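Local coordinates for protein decapping nuclease RAI1 (Scheffersomyces stipitis, PDB 5BTO) that hydrolyses NAD caps, and also m7G-capped and triphosphate 5' ends of RNA, with a divalent metal cation, and stabilises and stimulates the exoribonuclease RAT1, at residues F40-K45 against L91-K96; D86-L91 against M389-F394. One frame throughout, in Å; residues are numbered along the deposited sequence.

In the fold
Both contacts involve helix 87-101; L91 lies in a segment of each but meets its partner segment only in contact 2. Contact 1 sets the middle of the helix against the turn between strand 40-41 and helix 44-50; contact 2 sets its first turns against the segment leading into helix 392-400, so pieces from near the two ends of the chain meet this helix. Their centres lie 11 Å apart, and they touch directly: Y42 OH is 3.3 Å from C89 CB, and L94 CD2 packs on F394 CE1. The helix also neighbours the substrate site: the side chain of Y114, a substrate-binding residue, is about 5 Å from that of M87 and about 8 Å from that of A93.

Contact 1: F40-K45 against L91-K96; sequences FVYDQK and LTALTK
Y42 turns a ring face to T92 and an edge to A93 of helix 87-101. The T92 methyl CG2 sits over one ring face, 3.7 Å from the centroid and 18° off the normal, a CH-pi contact displaced toward the rim near Y42 CZ. With T92 CG2 anti to the backbone N, T92 OG1 (chi1 -60°) is left to bond K88 O one turn back. A93 CB meets the same ring at its edge, 3.8 Å from Y42 CD1, while A93 also touches F30 and F32 of strand 27-34.

K96 adds packing through its methylenes. Extended through chi3, its chain lays K96 CD against Y42 CB and brings K96 CE to 3.5 Å from Y42 O; that oxygen accepts from Q44 NE2 at 3.0 Å, the donor standing above the carbonyl plane.

The polar link across the contact is a water bridge. The bend at chi4 (59°) turns K96 NZ aside, and it does not meet D43 directly. A water accepts from K96 NZ at 2.8 Å and donates to D43 OD2 at 2.7 Å, while E100 gives the ammonium a salt bridge.

D43 is the N-cap residue of helix 44-50, its OD1 capping I46 N, and the arrangement is a strand-to-helix turn docked on a neighbouring helix, just beyond edge strand 40-41 of the large mixed sheet.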
loop_
_atom_site.group_PDB
_atom_site.type_symbol
_atom_site.label_atom_id
_atom_site.label_comp_id
_atom_site.label_asym_id
_atom_site.label_seq_id
_atom_site.Cartn_x
_atom_site.Cartn_y
_atom_site.Cartn_z
ATOM N N PHE A 40 19.193 -10.921 35.613
ATOM C CA PHE A 40 19.782 -11.115 34.291
ATOM C C PHE A 40 21.229 -11.598 34.348
ATOM O O PHE A 40 21.997 -11.192 35.230
ATOM C CB PHE A 40 19.649 -9.846 33.444
ATOM C CG PHE A 40 18.241 -9.572 33.004
ATOM C CD1 PHE A 40 17.699 -10.248 31.924
ATOM C CD2 PHE A 40 17.452 -8.665 33.684
ATOM C CE1 PHE A 40 16.401 -10.015 31.522
ATOM C CE2 PHE A 40 16.149 -8.423 33.286
ATOM C CZ PHE A 40 15.624 -9.098 32.204
ATOM N N VAL A 41 21.575 -12.480 33.411
ATOM C CA VAL A 41 22.909 -13.071 33.319
ATOM C C VAL A 41 23.516 -12.713 31.967
ATOM O O VAL A 41 22.885 -12.924 30.932
ATOM C CB VAL A 41 22.827 -14.597 33.425
ATOM C CG1 VAL A 41 24.224 -15.211 33.466
ATOM C CG2 VAL A 41 22.006 -14.992 34.643
ATOM N N TYR A 42 24.736 -12.176 31.975
ATOM C CA TYR A 42 25.348 -11.629 30.757
ATOM C C TYR A 42 26.648 -12.301 30.322
ATOM O O TYR A 42 27.053 -12.172 29.164
ATOM C CB TYR A 42 25.584 -10.117 30.901
ATOM C CG TYR A 42 24.306 -9.332 31.092
ATOM C CD1 TYR A 42 23.439 -9.126 30.030
ATOM C CD2 TYR A 42 23.965 -8.803 32.333
ATOM C CE1 TYR A 42 22.265 -8.418 30.195
ATOM C CE2 TYR A 42 22.785 -8.086 32.510
ATOM C CZ TYR A 42 21.941 -7.900 31.430
ATOM O OH TYR A 42 20.765 -7.199 31.570
ATOM N N ASP A 43 27.306 -13.004 31.247
ATOM C CA ASP A 43 28.559 -13.685 30.936
ATOM C C ASP A 43 28.292 -14.849 30.001
ATOM O O ASP A 43 27.444 -15.696 30.292
ATOM C CB ASP A 43 29.226 -14.198 32.209
ATOM C CG ASP A 43 30.530 -14.920 31.930
ATOM O OD1 ASP A 43 30.500 -16.145 31.707
ATOM O OD2 ASP A 43 31.592 -14.264 31.926
ATOM N N GLN A 44 29.005 -14.891 28.876
ATOM C CA GLN A 44 28.699 -15.871 27.836
ATOM C C GLN A 44 28.907 -17.307 28.304
ATOM O O GLN A 44 28.095 -18.186 28.007
ATOM C CB GLN A 44 29.500 -15.604 26.560
ATOM C CG GLN A 44 29.197 -14.259 25.917
ATOM C CD GLN A 44 27.714 -14.108 25.612
ATOM O OE1 GLN A 44 27.223 -14.625 24.615
ATOM N NE2 GLN A 44 26.997 -13.424 26.490
ATOM N N LYS A 45 29.993 -17.550 29.028
ATOM C CA LYS A 45 30.260 -18.903 29.490
ATOM C C LYS A 45 29.180 -19.384 30.449
ATOM O O LYS A 45 28.658 -20.491 30.302
ATOM C CB LYS A 45 31.636 -18.994 30.146
ATOM C CG LYS A 45 32.021 -20.420 30.485
ATOM C CD LYS A 45 33.494 -20.513 30.837
ATOM C CE LYS A 45 33.967 -21.957 30.833
ATOM N NZ LYS A 45 33.203 -22.784 31.795
ATOM N N LEU A 91 20.298 -3.787 25.649
ATOM C CA LEU A 91 21.402 -2.838 25.505
ATOM C C LEU A 91 22.563 -3.160 26.433
ATOM O O LEU A 91 23.719 -2.936 26.082
ATOM C CB LEU A 91 20.934 -1.405 25.744
ATOM C CG LEU A 91 19.935 -0.951 24.691
ATOM C CD1 LEU A 91 19.535 0.491 24.948
ATOM C CD2 LEU A 91 20.519 -1.118 23.295
ATOM N N THR A 92 22.260 -3.669 27.620
ATOM C CA THR A 92 23.326 -4.087 28.530
ATOM C C THR A 92 24.152 -5.207 27.889
ATOM O O THR A 92 25.382 -5.168 27.885
ATOM C CB THR A 92 22.770 -4.539 29.894
ATOM O OG1 THR A 92 22.062 -3.450 30.505
ATOM C CG2 THR A 92 23.908 -4.990 30.824
ATOM N N ALA A 93 23.470 -6.190 27.312
ATOM C CA ALA A 93 24.160 -7.300 26.666
ATOM C C ALA A 93 24.918 -6.834 25.421
ATOM O O ALA A 93 26.019 -7.295 25.152
ATOM C CB ALA A 93 23.166 -8.404 26.306
ATOM N N LEU A 94 24.319 -5.918 24.659
ATOM C CA LEU A 94 24.945 -5.420 23.434
ATOM C C LEU A 94 26.216 -4.632 23.742
ATOM O O LEU A 94 27.224 -4.744 23.038
ATOM C CB LEU A 94 23.963 -4.533 22.650
ATOM C CG LEU A 94 24.517 -3.870 21.391
ATOM C CD1 LEU A 94 25.003 -4.884 20.366
ATOM C CD2 LEU A 94 23.439 -2.961 20.787
ATOM N N THR A 95 26.165 -3.839 24.800
ATOM C CA THR A 95 27.328 -3.060 25.213
ATOM C C THR A 95 28.496 -3.998 25.518
ATOM O O THR A 95 29.625 -3.765 25.091
ATOM C CB THR A 95 27.005 -2.191 26.435
ATOM O OG1 THR A 95 25.998 -1.227 26.077
ATOM C CG2 THR A 95 28.252 -1.445 26.907
ATOM N N LYS A 96 28.203 -5.058 26.252
ATOM C CA LYS A 96 29.235 -6.027 26.622
ATOM C C LYS A 96 29.825 -6.664 25.373
ATOM O O LYS A 96 31.041 -6.825 25.250
ATOM C CB LYS A 96 28.633 -7.072 27.550
ATOM C CG LYS A 96 29.620 -8.123 28.069
ATOM C CD LYS A 96 28.889 -9.075 28.996
ATOM C CE LYS A 96 29.825 -10.144 29.565
ATOM N NZ LYS A 96 30.957 -9.533 30.331
HETATM O O HOH W 1 31.686 -11.612 32.097
#

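Contact 2: D86-L91 against M389-F394; sequences DMKCLL and MLTSEF
M87 and M389 come within 5.5 Å of each other at their CA atoms, and L91 and F394 within 6.3 Å, so the first turn and a half of helix 87-101 runs beside the segment that leads into helix 392-400. L91 fills the space between them. Its CD2 stands almost exactly over the centre of the F394 ring, 3.9 Å from the centroid and 4° off the normal, a CH-pi contact in which the two side chains cross at about a right angle. The other methyl, L91 CD1, reaches the rim at F394 CD2 and also packs toward L390. F394 presents this face with its CG anti to the backbone N (chi1 177°), and L94 and T95, further along helix 87-101, touch the ring as well. Replacing F394 with an alanine would probably leave L91 CD2 without the aromatic face it rests on and open a gap between the two helices.

Two helix starts are thereby set side by side on the large mixed sheet of this RAI1-like PD-(D/E)XK nuclease, each with a side-chain N-cap: D86 OD1 accepts from K88 N, met from above the carboxylate plane, and T391 OG1 from F394 N at 3.0 Å. D86 O is hydrogen-bonded to the hydroxyl of substrate-binding Y114. The T391 methyl CG2 turns the other way, to K88, lying 3.9 Å from K88 CG, while K88 NZ reaches past to bond E388 O.

At the sheet side M87 CG packs on M389 CG at 4.1 Å, and both methionines touch N146 of strand 142-147. M389 O, buried here without a hydrogen-bonding partner, faces carbon instead: L91 CD1 lies 3.2 Å away and M87 CG 3.3 Å.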
loop_
_atom_site.group_PDB
_atom_site.type_symbol
_atom_site.label_atom_id
_atom_site.label_comp_id
_atom_site.label_asym_id
_atom_site.label_seq_id
_atom_site.Cartn_x
_atom_site.Cartn_y
_atom_site.Cartn_z
ATOM N N ASP A 86 12.108 -5.641 27.183
ATOM C CA ASP A 86 12.930 -4.642 27.842
ATOM C C ASP A 86 14.182 -4.313 27.030
ATOM O O ASP A 86 15.098 -5.131 26.920
ATOM C CB ASP A 86 13.321 -5.177 29.221
ATOM C CG ASP A 86 14.167 -4.208 30.012
ATOM O OD1 ASP A 86 14.178 -3.006 29.677
ATOM O OD2 ASP A 86 14.809 -4.657 30.985
ATOM N N MET A 87 14.231 -3.111 26.468
ATOM C CA MET A 87 15.393 -2.714 25.693
ATOM C C MET A 87 16.624 -2.567 26.600
ATOM O O MET A 87 17.752 -2.697 26.139
ATOM C CB MET A 87 15.108 -1.419 24.919
ATOM C CG MET A 87 16.223 -0.958 23.976
ATOM S SD MET A 87 16.650 -2.097 22.629
ATOM C CE MET A 87 15.079 -2.277 21.804
ATOM N N LYS A 88 16.402 -2.317 27.889
ATOM C CA LYS A 88 17.502 -2.067 28.817
ATOM C C LYS A 88 18.453 -3.257 28.914
ATOM O O LYS A 88 19.677 -3.105 28.813
ATOM C CB LYS A 88 16.968 -1.728 30.211
ATOM C CG LYS A 88 16.062 -0.515 30.256
ATOM C CD LYS A 88 15.505 -0.308 31.657
ATOM C CE LYS A 88 14.622 0.923 31.720
ATOM N NZ LYS A 88 13.470 0.841 30.774
ATOM N N CYS A 89 17.896 -4.444 29.126
ATOM C CA CYS A 89 18.733 -5.637 29.231
ATOM C C CYS A 89 19.407 -5.972 27.897
ATOM O O CYS A 89 20.574 -6.365 27.868
ATOM C CB CYS A 89 17.960 -6.842 29.806
ATOM S SG CYS A 89 16.439 -7.340 28.951
ATOM N N LEU A 90 18.681 -5.811 26.797
ATOM C CA LEU A 90 19.270 -5.994 25.476
ATOM C C LEU A 90 20.466 -5.053 25.288
ATOM O O LEU A 90 21.530 -5.467 24.819
ATOM C CB LEU A 90 18.221 -5.792 24.371
ATOM C CG LEU A 90 18.723 -5.873 22.927
ATOM C CD1 LEU A 90 19.533 -7.160 22.704
ATOM C CD2 LEU A 90 17.553 -5.772 21.929
ATOM N N LEU A 91 20.298 -3.787 25.649
ATOM C CA LEU A 91 21.402 -2.838 25.505
ATOM C C LEU A 91 22.563 -3.160 26.433
ATOM O O LEU A 91 23.719 -2.936 26.082
ATOM C CB LEU A 91 20.934 -1.405 25.744
ATOM C CG LEU A 91 19.935 -0.951 24.691
ATOM C CD1 LEU A 91 19.535 0.491 24.948
ATOM C CD2 LEU A 91 20.519 -1.118 23.295
ATOM N N MET A 389 13.923 3.458 26.642
ATOM C CA MET A 389 14.549 2.742 25.527
ATOM C C MET A 389 16.076 2.741 25.650
ATOM O O MET A 389 16.695 1.692 25.844
ATOM C CB MET A 389 14.125 3.366 24.190
ATOM C CG MET A 389 14.730 2.709 22.949
ATOM S SD MET A 389 13.557 1.692 22.043
ATOM C CE MET A 389 12.146 2.818 22.048
ATOM N N LEU A 390 16.679 3.920 25.526
ATOM C CA LEU A 390 18.125 4.054 25.684
ATOM C C LEU A 390 18.475 4.172 27.158
ATOM O O LEU A 390 17.747 4.811 27.932
ATOM C CB LEU A 390 18.642 5.280 24.924
ATOM C CG LEU A 390 18.354 5.332 23.421
ATOM C CD1 LEU A 390 18.922 6.606 22.793
ATOM C CD2 LEU A 390 18.870 4.091 22.705
ATOM N N THR A 391 19.589 3.559 27.551
ATOM C CA THR A 391 20.063 3.663 28.925
ATOM C C THR A 391 21.256 4.607 28.981
ATOM O O THR A 391 21.937 4.822 27.979
ATOM C CB THR A 391 20.495 2.301 29.471
ATOM O OG1 THR A 391 21.665 1.861 28.770
ATOM C CG2 THR A 391 19.377 1.271 29.286
ATOM N N SER A 392 21.517 5.173 30.150
ATOM C CA SER A 392 22.661 6.070 30.292
ATOM C C SER A 392 23.969 5.324 30.035
ATOM O O SER A 392 24.891 5.865 29.427
ATOM C CB SER A 392 22.669 6.753 31.663
ATOM O OG SER A 392 22.730 5.811 32.719
ATOM N N GLU A 393 24.036 4.073 30.480
ATOM C CA GLU A 393 25.235 3.268 30.284
ATOM C C GLU A 393 25.508 3.041 28.797
ATOM O O GLU A 393 26.644 3.132 28.340
ATOM C CB GLU A 393 25.109 1.921 31.013
ATOM C CG GLU A 393 25.130 2.020 32.540
ATOM C CD GLU A 393 23.804 2.482 33.145
ATOM O OE1 GLU A 393 22.782 2.555 32.419
ATOM O OE2 GLU A 393 23.793 2.771 34.363
ATOM N N PHE A 394 24.460 2.742 28.033
ATOM C CA PHE A 394 24.645 2.483 26.617
ATOM C C PHE A 394 25.069 3.751 25.872
ATOM O O PHE A 394 25.967 3.716 25.034
ATOM C CB PHE A 394 23.355 1.900 26.029
ATOM C CG PHE A 394 23.408 1.663 24.551
ATOM C CD1 PHE A 394 24.171 0.630 24.021
ATOM C CD2 PHE A 394 22.657 2.452 23.687
ATOM C CE1 PHE A 394 24.209 0.407 22.658
ATOM C CE2 PHE A 394 22.686 2.236 22.327
ATOM C CZ PHE A 394 23.450 1.219 21.805
#